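Local coordinates for protein 2-hydroxyethylphosphonate dioxygenase (Streptomyces viridochromogenes, PDB 4YAR) that uses non-heme iron and dioxygen to cleave 2-hydroxyethylphosphonate into hydroxymethylphosphonate and formate during biosynthesis of the antibiotic phosphinothricin tripeptide, at residues N356-D370 with R393-S407. The protein carries 1 engineered substitution. Sequence-based numbering, arbitrary orientation.
Sequences NHYVVTEGRLTLEWD and RHRWHGTGTVLKFGS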
ATOM      1  N   ASN A 356      -9.326  -2.225   0.559  1.00 16.58           N
ATOM      2  CA  ASN A 356      -9.538  -3.142  -0.557  1.00 17.06           C
ATOM      3  C   ASN A 356     -10.045  -2.390  -1.789  1.00 15.69           C
ATOM      4  O   ASN A 356     -10.897  -1.434  -1.670  1.00 16.44           O
ATOM      5  CB  ASN A 356     -10.650  -4.187  -0.247  1.00 18.40           C
ATOM      6  CG  ASN A 356     -10.306  -5.165   0.881  1.00 21.96           C
ATOM      7  OD1 ASN A 356      -9.205  -5.629   1.026  1.00 25.01           O
ATOM      8  ND2 ASN A 356     -11.341  -5.520   1.678  1.00 23.97           N
ATOM      9  N   HIS A 357      -9.656  -2.888  -2.972  1.00 15.11           N
ATOM     10  CA  HIS A 357     -10.244  -2.473  -4.201  1.00 14.85           C
ATOM     11  C   HIS A 357     -10.724  -3.684  -4.940  1.00 15.65           C
ATOM     12  O   HIS A 357      -9.944  -4.728  -5.022  1.00 15.07           O
ATOM     13  CB  HIS A 357      -9.216  -1.724  -5.102  1.00 15.91           C
ATOM     14  CG  HIS A 357      -8.669  -0.469  -4.517  1.00 15.06           C
ATOM     15  ND1 HIS A 357      -9.118   0.776  -4.904  1.00 17.70           N
ATOM     16  CD2 HIS A 357      -7.687  -0.244  -3.633  1.00 16.01           C
ATOM     17  CE1 HIS A 357      -8.399   1.699  -4.316  1.00 15.21           C
ATOM     18  NE2 HIS A 357      -7.563   1.114  -3.515  1.00 17.35           N
ATOM     19  N   TYR A 358     -12.008  -3.690  -5.322  1.00 14.05           N
ATOM     20  CA  TYR A 358     -12.559  -4.856  -5.955  1.00 14.47           C
ATOM     21  C   TYR A 358     -12.995  -4.552  -7.385  1.00 15.29           C
ATOM     22  O   TYR A 358     -13.564  -3.478  -7.633  1.00 16.16           O
ATOM     23  CB  TYR A 358     -13.856  -5.345  -5.239  1.00 14.77           C
ATOM     24  CG  TYR A 358     -13.695  -5.977  -3.876  1.00 14.98           C
ATOM     25  CD1 TYR A 358     -13.305  -7.290  -3.730  1.00 14.64           C
ATOM     26  CD2 TYR A 358     -13.914  -5.240  -2.741  1.00 14.70           C
ATOM     27  CE1 TYR A 358     -13.216  -7.869  -2.505  1.00 15.07           C
ATOM     28  CE2 TYR A 358     -13.814  -5.793  -1.494  1.00 16.68           C
ATOM     29  CZ  TYR A 358     -13.457  -7.128  -1.366  1.00 16.79           C
ATOM     30  OH  TYR A 358     -13.337  -7.717  -0.130  1.00 18.67           O
ATOM     31  N   VAL A 359     -12.819  -5.506  -8.280  1.00 15.22           N
ATOM     32  CA  VAL A 359     -13.430  -5.446  -9.640  1.00 15.63           C
ATOM     33  C   VAL A 359     -14.100  -6.725 -10.042  1.00 14.32           C
ATOM     34  O   VAL A 359     -13.528  -7.868  -9.901  1.00 15.74           O
ATOM     35  CB  VAL A 359     -12.445  -4.955 -10.721  1.00 17.71           C
ATOM     36  CG1 VAL A 359     -11.275  -5.903 -10.864  1.00 18.49           C
ATOM     37  CG2 VAL A 359     -13.172  -4.746 -12.077  1.00 17.97           C
ATOM     38  N   VAL A 360     -15.340  -6.586 -10.483  1.00 16.17           N
ATOM     39  CA  VAL A 360     -16.164  -7.724 -10.859  1.00 18.41           C
ATOM     40  C   VAL A 360     -15.763  -8.167 -12.275  1.00 16.75           C
ATOM     41  O   VAL A 360     -15.671  -7.350 -13.176  1.00 18.47           O
ATOM     42  CB  VAL A 360     -17.678  -7.376 -10.884  1.00 18.83           C
ATOM     43  CG1 VAL A 360     -18.466  -8.573 -11.310  1.00 20.83           C
ATOM     44  CG2 VAL A 360     -18.178  -6.897  -9.554  1.00 21.31           C
ATOM     45  N   THR A 361     -15.528  -9.446 -12.439  1.00 17.74           N
ATOM     46  CA  THR A 361     -15.182 -10.033 -13.734  1.00 20.20           C
ATOM     47  C   THR A 361     -16.235 -10.962 -14.297  1.00 18.91           C
ATOM     48  O   THR A 361     -16.249 -11.168 -15.513  1.00 21.82           O
ATOM     49  CB  THR A 361     -13.890 -10.779 -13.723  1.00 20.54           C
ATOM     50  OG1 THR A 361     -13.956 -11.862 -12.804  1.00 24.98           O
ATOM     51  CG2 THR A 361     -12.714  -9.846 -13.327  1.00 23.71           C
ATOM     52  N   GLU A 362     -17.193 -11.359 -13.498  1.00 20.08           N
ATOM     53  CA  GLU A 362     -18.308 -12.179 -13.963  1.00 20.67           C
ATOM     54  C   GLU A 362     -19.470 -12.067 -13.026  1.00 22.01           C
ATOM     55  O   GLU A 362     -19.315 -12.152 -11.811  1.00 21.53           O
ATOM     56  CB  GLU A 362     -17.918 -13.632 -14.029  1.00 22.97           C
ATOM     57  CG  GLU A 362     -18.795 -14.462 -14.952  1.00 26.63           C
ATOM     58  CD  GLU A 362     -18.495 -15.926 -14.749  1.00 32.98           C
ATOM     59  OE1 GLU A 362     -17.501 -16.397 -15.354  1.00 39.18           O
ATOM     60  OE2 GLU A 362     -19.215 -16.570 -13.960  1.00 34.89           O
ATOM     61  N   GLY A 363     -20.674 -11.955 -13.602  1.00 23.97           N
ATOM     62  CA  GLY A 363     -21.896 -12.034 -12.814  1.00 23.83           C
ATOM     63  C   GLY A 363     -22.431 -10.681 -12.414  1.00 27.29           C
ATOM     64  O   GLY A 363     -21.775  -9.599 -12.555  1.00 28.83           O
ATOM     65  N   ARG A 364     -23.645 -10.689 -11.897  1.00 27.67           N
ATOM     66  CA  ARG A 364     -24.229  -9.455 -11.334  1.00 27.12           C
ATOM     67  C   ARG A 364     -24.152  -9.758  -9.847  1.00 28.25           C
ATOM     68  O   ARG A 364     -24.929 -10.603  -9.341  1.00 23.44           O
ATOM     69  CB  ARG A 364     -25.695  -9.184 -11.761  1.00 31.54           C
ATOM     70  CG  ARG A 364     -26.255  -7.929 -11.103  1.00 39.63           C
ATOM     71  CD  ARG A 364     -27.639  -7.478 -11.551  1.00 44.18           C
ATOM     72  NE  ARG A 364     -27.676  -6.990 -12.921  1.00 53.04           N
ATOM     73  CZ  ARG A 364     -28.309  -7.580 -13.940  1.00 52.37           C
ATOM     74  NH1 ARG A 364     -28.982  -8.720 -13.775  1.00 48.05           N
ATOM     75  NH2 ARG A 364     -28.286  -7.006 -15.141  1.00 53.15           N
ATOM     76  N   LEU A 365     -23.166  -9.138  -9.196  1.00 24.59           N
ATOM     77  CA  LEU A 365     -22.858  -9.338  -7.780  1.00 26.34           C
ATOM     78  C   LEU A 365     -23.362  -8.191  -6.912  1.00 23.83           C
ATOM     79  O   LEU A 365     -23.473  -7.016  -7.351  1.00 24.32           O
ATOM     80  CB  LEU A 365     -21.347  -9.533  -7.556  1.00 27.14           C
ATOM     81  CG  LEU A 365     -20.627 -10.703  -8.282  1.00 27.22           C
ATOM     82  CD1 LEU A 365     -19.135 -10.824  -7.892  1.00 27.72           C
ATOM     83  CD2 LEU A 365     -21.361 -12.009  -8.000  1.00 29.31           C
ATOM     84  N   THR A 366     -23.677  -8.562  -5.673  1.00 22.82           N
ATOM     85  CA  THR A 366     -24.110  -7.622  -4.697  1.00 22.79           C
ATOM     86  C   THR A 366     -23.086  -7.474  -3.570  1.00 20.97           C
ATOM     87  O   THR A 366     -22.670  -8.445  -2.976  1.00 21.07           O
ATOM     88  CB  THR A 366     -25.530  -7.945  -4.156  1.00 26.94           C
ATOM     89  OG1 THR A 366     -26.475  -7.760  -5.212  1.00 27.74           O
ATOM     90  CG2 THR A 366     -25.864  -6.983  -3.063  1.00 26.59           C
ATOM     91  N   LEU A 367     -22.641  -6.254  -3.390  1.00 19.25           N
ATOM     92  CA  LEU A 367     -21.723  -5.901  -2.289  1.00 17.54           C
ATOM     93  C   LEU A 367     -22.585  -5.287  -1.187  1.00 17.64           C
ATOM     94  O   LEU A 367     -23.234  -4.290  -1.428  1.00 19.33           O
ATOM     95  CB  LEU A 367     -20.622  -4.958  -2.734  1.00 18.47           C
ATOM     96  CG  LEU A 367     -19.751  -4.291  -1.623  1.00 19.05           C
ATOM     97  CD1 LEU A 367     -18.860  -5.281  -0.926  1.00 20.63           C
ATOM     98  CD2 LEU A 367     -18.858  -3.220  -2.250  1.00 20.13           C
ATOM     99  N   GLU A 368     -22.542  -5.865  -0.015  1.00 21.37           N
ATOM    100  CA  GLU A 368     -23.182  -5.290   1.185  1.00 21.20           C
ATOM    101  C   GLU A 368     -22.173  -4.766   2.180  1.00 19.78           C
ATOM    102  O   GLU A 368     -21.137  -5.410   2.338  1.00 21.07           O
ATOM    103  CB  GLU A 368     -23.978  -6.357   1.883  1.00 23.08           C
ATOM    104  CG  GLU A 368     -25.035  -6.924   0.994  1.00 25.24           C
ATOM    105  CD  GLU A 368     -25.863  -7.899   1.741  1.00 27.55           C
ATOM    106  OE1 GLU A 368     -25.367  -8.430   2.816  1.00 25.91           O
ATOM    107  OE2 GLU A 368     -26.980  -8.156   1.202  1.00 32.97           O
ATOM    108  N   TRP A 369     -22.538  -3.696   2.870  1.00 18.52           N
ATOM    109  CA  TRP A 369     -21.684  -3.148   3.944  1.00 19.25           C
ATOM    110  C   TRP A 369     -22.516  -2.526   5.084  1.00 21.87           C
ATOM    111  O   TRP A 369     -23.718  -2.236   4.918  1.00 24.64           O
ATOM    112  CB  TRP A 369     -20.641  -2.181   3.390  1.00 18.51           C
ATOM    113  CG  TRP A 369     -21.124  -0.888   2.863  1.00 19.69           C
ATOM    114  CD1 TRP A 369     -21.042   0.351   3.496  1.00 18.80           C
ATOM    115  CD2 TRP A 369     -21.596  -0.618   1.557  1.00 19.96           C
ATOM    116  NE1 TRP A 369     -21.519   1.320   2.700  1.00 19.76           N
ATOM    117  CE2 TRP A 369     -21.859   0.763   1.490  1.00 21.09           C
ATOM    118  CE3 TRP A 369     -21.813  -1.410   0.420  1.00 20.02           C
ATOM    119  CZ2 TRP A 369     -22.365   1.370   0.356  1.00 21.20           C
ATOM    120  CZ3 TRP A 369     -22.358  -0.826  -0.675  1.00 20.29           C
ATOM    121  CH2 TRP A 369     -22.612   0.587  -0.708  1.00 21.05           C
ATOM    122  N   ASP A 370     -21.826  -2.253   6.187  1.00 21.22           N
ATOM    123  CA  ASP A 370     -22.440  -1.631   7.350  1.00 25.00           C
ATOM    124  C   ASP A 370     -21.736  -0.276   7.517  1.00 25.14           C
ATOM    125  O   ASP A 370     -20.504  -0.170   7.670  1.00 27.97           O
ATOM    126  CB  ASP A 370     -22.379  -2.609   8.521  1.00 29.57           C
ATOM    127  CG  ASP A 370     -23.218  -3.836   8.261  1.00 30.59           C
ATOM    128  OD1 ASP A 370     -24.461  -3.696   8.155  1.00 29.28           O
ATOM    129  OD2 ASP A 370     -22.652  -4.937   8.127  1.00 37.36           O
ATOM    130  N   ARG A 393     -16.774  -3.691   7.472  1.00 18.96           N
ATOM    131  CA  ARG A 393     -17.302  -5.051   7.398  1.00 24.28           C
ATOM    132  C   ARG A 393     -18.256  -5.090   6.187  1.00 17.42           C
ATOM    133  O   ARG A 393     -19.044  -4.209   5.958  1.00 20.19           O
ATOM    134  CB  ARG A 393     -17.985  -5.454   8.726  1.00 27.90           C
ATOM    135  CG  ARG A 393     -18.686  -6.805   8.802  1.00 33.38           C
ATOM    136  CD  ARG A 393     -19.782  -6.732   9.880  1.00 39.94           C
ATOM    137  NE  ARG A 393     -19.246  -7.000  11.209  1.00 40.90           N
ATOM    138  CZ  ARG A 393     -19.805  -6.602  12.365  1.00 53.33           C
ATOM    139  NH1 ARG A 393     -20.943  -5.882  12.395  1.00 53.63           N
ATOM    140  NH2 ARG A 393     -19.218  -6.911  13.526  1.00 48.88           N
ATOM    141  N   HIS A 394     -18.059  -6.088   5.391  1.00 17.27           N
ATOM    142  CA  HIS A 394     -18.770  -6.224   4.090  1.00 18.80           C
ATOM    143  C   HIS A 394     -18.812  -7.674   3.664  1.00 18.06           C
ATOM    144  O   HIS A 394     -18.203  -8.594   4.265  1.00 18.50           O
ATOM    145  CB  HIS A 394     -18.101  -5.318   2.996  1.00 19.43           C
ATOM    146  CG  HIS A 394     -16.694  -5.709   2.657  1.00 17.78           C
ATOM    147  ND1 HIS A 394     -15.619  -5.485   3.491  1.00 17.67           N
ATOM    148  CD2 HIS A 394     -16.194  -6.334   1.562  1.00 16.23           C
ATOM    149  CE1 HIS A 394     -14.515  -5.920   2.920  1.00 16.99           C
ATOM    150  NE2 HIS A 394     -14.841  -6.451   1.749  1.00 18.98           N
ATOM    151  N   ARG A 395     -19.624  -7.927   2.646  1.00 20.70           N
ATOM    152  CA  ARG A 395     -19.766  -9.263   2.118  1.00 22.44           C
ATOM    153  C   ARG A 395     -20.298  -9.141   0.677  1.00 20.74           C
ATOM    154  O   ARG A 395     -20.823  -8.122   0.278  1.00 19.56           O
ATOM    155  CB  ARG A 395     -20.738 -10.075   2.986  1.00 25.29           C
ATOM    156  CG  ARG A 395     -22.095  -9.451   3.003  1.00 28.03           C
ATOM    157  CD  ARG A 395     -22.914 -10.034   4.134  1.00 31.38           C
ATOM    158  NE  ARG A 395     -22.504  -9.462   5.412  1.00 31.95           N
ATOM    159  CZ  ARG A 395     -22.810  -8.253   5.849  1.00 32.67           C
ATOM    160  NH1 ARG A 395     -23.603  -7.482   5.161  1.00 34.44           N
ATOM    161  NH2 ARG A 395     -22.340  -7.830   7.033  1.00 33.85           N
ATOM    162  N   TRP A 396     -20.063 -10.183  -0.087  1.00 22.64           N
ATOM    163  CA  TRP A 396     -20.587 -10.311  -1.479  1.00 21.68           C
ATOM    164  C   TRP A 396     -21.646 -11.446  -1.523  1.00 23.66           C
ATOM    165  O   TRP A 396     -21.418 -12.514  -0.921  1.00 23.48           O
ATOM    166  CB  TRP A 396     -19.494 -10.625  -2.450  1.00 24.11           C
ATOM    167  CG  TRP A 396     -18.502  -9.559  -2.691  1.00 19.84           C
ATOM    168  CD1 TRP A 396     -17.328  -9.413  -2.041  1.00 24.31           C
ATOM    169  CD2 TRP A 396     -18.556  -8.507  -3.678  1.00 22.54           C
ATOM    170  NE1 TRP A 396     -16.650  -8.303  -2.533  1.00 23.78           N
ATOM    171  CE2 TRP A 396     -17.381  -7.733  -3.533  1.00 22.63           C
ATOM    172  CE3 TRP A 396     -19.483  -8.115  -4.646  1.00 20.47           C
ATOM    173  CZ2 TRP A 396     -17.128  -6.622  -4.325  1.00 20.78           C
ATOM    174  CZ3 TRP A 396     -19.239  -7.015  -5.405  1.00 21.67           C
ATOM    175  CH2 TRP A 396     -18.045  -6.294  -5.283  1.00 21.66           C
ATOM    176  N   HIS A 397     -22.737 -11.206  -2.259  1.00 24.95           N
ATOM    177  CA  HIS A 397     -23.770 -12.241  -2.587  1.00 28.43           C
ATOM    178  C   HIS A 397     -23.898 -12.309  -4.126  1.00 25.99           C
ATOM    179  O   HIS A 397     -23.553 -11.356  -4.831  1.00 24.17           O
ATOM    180  CB  HIS A 397     -25.232 -11.949  -2.048  1.00 31.47           C
ATOM    181  CG  HIS A 397     -25.333 -11.646  -0.575  1.00 36.14           C
ATOM    182  ND1 HIS A 397     -24.683 -12.379   0.408  1.00 39.61           N
ATOM    183  CD2 HIS A 397     -26.053 -10.709   0.083  1.00 38.44           C
ATOM    184  CE1 HIS A 397     -24.959 -11.870   1.606  1.00 32.55           C
ATOM    185  NE2 HIS A 397     -25.791 -10.863   1.430  1.00 36.91           N
ATOM    186  N   GLY A 398     -24.461 -13.421  -4.626  1.00 28.00           N
ATOM    187  CA  GLY A 398     -24.592 -13.637  -6.084  1.00 26.33           C
ATOM    188  C   GLY A 398     -23.732 -14.775  -6.575  1.00 24.79           C
ATOM    189  O   GLY A 398     -23.251 -15.582  -5.791  1.00 26.77           O
ATOM    190  N   THR A 399     -23.643 -14.920  -7.905  1.00 24.70           N
ATOM    191  CA  THR A 399     -22.908 -15.957  -8.524  1.00 26.58           C
ATOM    192  C   THR A 399     -22.045 -15.285  -9.578  1.00 25.01           C
ATOM    193  O   THR A 399     -22.524 -14.735 -10.547  1.00 22.61           O
ATOM    194  CB  THR A 399     -23.876 -16.978  -9.178  1.00 30.44           C
ATOM    195  OG1 THR A 399     -24.582 -17.620  -8.110  1.00 32.95           O
ATOM    196  CG2 THR A 399     -23.118 -18.045  -9.974  1.00 33.01           C
ATOM    197  N   GLY A 400     -20.754 -15.322  -9.335  1.00 24.78           N
ATOM    198  CA  GLY A 400     -19.857 -14.509 -10.097  1.00 23.62           C
ATOM    199  C   GLY A 400     -18.476 -14.535  -9.497  1.00 20.25           C
ATOM    200  O   GLY A 400     -18.105 -15.448  -8.718  1.00 20.63           O
ATOM    201  N   THR A 401     -17.671 -13.630 -10.009  1.00 20.19           N
ATOM    202  CA  THR A 401     -16.242 -13.579  -9.726  1.00 19.81           C
ATOM    203  C   THR A 401     -15.860 -12.142  -9.539  1.00 19.02           C
ATOM    204  O   THR A 401     -16.285 -11.227 -10.275  1.00 16.51           O
ATOM    205  CB  THR A 401     -15.383 -14.154 -10.889  1.00 24.15           C
ATOM    206  OG1 THR A 401     -15.830 -15.453 -11.188  1.00 24.70           O
ATOM    207  CG2 THR A 401     -13.869 -14.275 -10.479  1.00 28.44           C
ATOM    208  N   VAL A 402     -14.988 -11.948  -8.567  1.00 17.89           N
ATOM    209  CA  VAL A 402     -14.479 -10.645  -8.329  1.00 17.77           C
ATOM    210  C   VAL A 402     -12.986 -10.729  -8.055  1.00 16.77           C
ATOM    211  O   VAL A 402     -12.532 -11.682  -7.394  1.00 20.77           O
ATOM    212  CB  VAL A 402     -15.281  -9.968  -7.191  1.00 18.37           C
ATOM    213  CG1 VAL A 402     -15.034 -10.643  -5.849  1.00 19.84           C
ATOM    214  CG2 VAL A 402     -14.918  -8.505  -7.056  1.00 21.47           C
ATOM    215  N   LEU A 403     -12.244  -9.719  -8.490  1.00 16.07           N
ATOM    216  CA  LEU A 403     -10.803  -9.642  -8.108  1.00 16.86           C
ATOM    217  C   LEU A 403     -10.693  -8.722  -6.893  1.00 17.31           C
ATOM    218  O   LEU A 403     -11.383  -7.705  -6.836  1.00 16.82           O
ATOM    219  CB  LEU A 403      -9.995  -9.080  -9.274  1.00 18.95           C
ATOM    220  CG  LEU A 403     -10.003  -9.793 -10.636  1.00 22.74           C
ATOM    221  CD1 LEU A 403      -8.899  -9.334 -11.561  1.00 25.87           C
ATOM    222  CD2 LEU A 403      -9.958 -11.268 -10.446  1.00 21.01           C
ATOM    223  N   LYS A 404      -9.908  -9.162  -5.895  1.00 15.33           N
ATOM    224  CA  LYS A 404      -9.728  -8.453  -4.659  1.00 16.57           C
ATOM    225  C   LYS A 404      -8.278  -8.007  -4.559  1.00 15.72           C
ATOM    226  O   LYS A 404      -7.342  -8.841  -4.445  1.00 19.92           O
ATOM    227  CB  LYS A 404     -10.072  -9.314  -3.472  1.00 19.30           C
ATOM    228  CG  LYS A 404      -9.695  -8.697  -2.143  1.00 19.66           C
ATOM    229  CD  LYS A 404     -10.308  -9.555  -1.060  1.00 21.93           C
ATOM    230  CE  LYS A 404     -10.035  -8.995   0.323  1.00 26.99           C
ATOM    231  NZ  LYS A 404     -11.287  -9.049   1.047  1.00 27.39           N
ATOM    232  N   PHE A 405      -8.079  -6.722  -4.519  1.00 16.47           N
ATOM    233  CA  PHE A 405      -6.723  -6.144  -4.355  1.00 13.52           C
ATOM    234  C   PHE A 405      -6.669  -5.472  -3.005  1.00 15.82           C
ATOM    235  O   PHE A 405      -7.668  -4.932  -2.490  1.00 19.97           O
ATOM    236  CB  PHE A 405      -6.367  -5.154  -5.483  1.00 14.95           C
ATOM    237  CG  PHE A 405      -6.370  -5.733  -6.862  1.00 15.59           C
ATOM    238  CD1 PHE A 405      -5.236  -6.399  -7.357  1.00 16.48           C
ATOM    239  CD2 PHE A 405      -7.496  -5.693  -7.644  1.00 15.31           C
ATOM    240  CE1 PHE A 405      -5.209  -6.909  -8.658  1.00 16.24           C
ATOM    241  CE2 PHE A 405      -7.474  -6.188  -8.944  1.00 16.21           C
ATOM    242  CZ  PHE A 405      -6.341  -6.824  -9.436  1.00 15.49           C
ATOM    243  N   GLY A 406      -5.461  -5.356  -2.450  1.00 14.11           N
ATOM    244  CA  GLY A 406      -5.292  -4.700  -1.230  1.00 15.87           C
ATOM    245  C   GLY A 406      -4.023  -3.890  -1.162  1.00 15.27           C
ATOM    246  O   GLY A 406      -2.994  -4.250  -1.649  1.00 16.68           O
ATOM    247  N   SER A 407      -4.162  -2.735  -0.529  1.00 18.06           N
ATOM    248  CA  SER A 407      -3.040  -1.825  -0.312  1.00 18.87           C
ATOM    249  C   SER A 407      -3.333  -0.958   0.915  1.00 18.84           C
ATOM    250  O   SER A 407      -4.409  -1.061   1.503  1.00 18.13           O
ATOM    251  CB  SER A 407      -2.832  -0.936  -1.534  1.00 20.03           C
ATOM    252  OG  SER A 407      -4.016  -0.231  -1.951  1.00 20.97           O
TER
HETATM  253  O   HOH W   1     -15.343 -16.067 -13.804  1.00 31.97           O
HETATM  254  O   HOH W   2     -25.473 -13.349  -9.257  1.00 29.18           O
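Y358 and W396 both turn CG back beside their own backbone N (chi1 -71° and -68°), and from facing sheets the two side chains pass one another head to tail. The pair is edge-to-face: W396 presents its indole edge, with NE1 over the centre of the Y358 ring, whose centroid lies 4.7 Å from that of the indole's five-membered ring. H394 reaches in from the far strand, its chi1 of 64° swinging NE2 to the phenol, where NE2 and Y358 OH share a hydrogen bond of 2.7 Å in the imidazole plane. K404 runs alongside the same phenol, and its NZ donates to Y358 OH, also at 2.7 Å. Two hydrogen bonds thus grip the hydroxyl oxygen, while the W396 edge lies against the ring face; K404 NZ also forms a salt bridge with D352.

L367 packs CB over one face of the W396 six-membered ring, 3.8 Å from its centroid, while V402 CG2 lies against the opposite face near the rim. On the other side of its strand, R395 forms salt bridges in its guanidinium plane, NH1 to E368 OE1 and NH2 to D370 OD2, each 3.1 Å long, with D349 a third partner at NE.

Both segments bend, at G363-R364 and at G398-T399, and therefore pair twice as antiparallel strands: 356-362 with 400-407, and 365-370 with 394-397. A classic bulge, with T361 and E362 both facing T401, precedes the first bend. The aromatic cluster lies between the two sheets, consistent with the interior of a cupin-type beta barrel, with strand 335-343 flanking 400-407, strand 385-388 flanking 356-362, and strand 374-380 continuing the smaller sheet beyond 365-370.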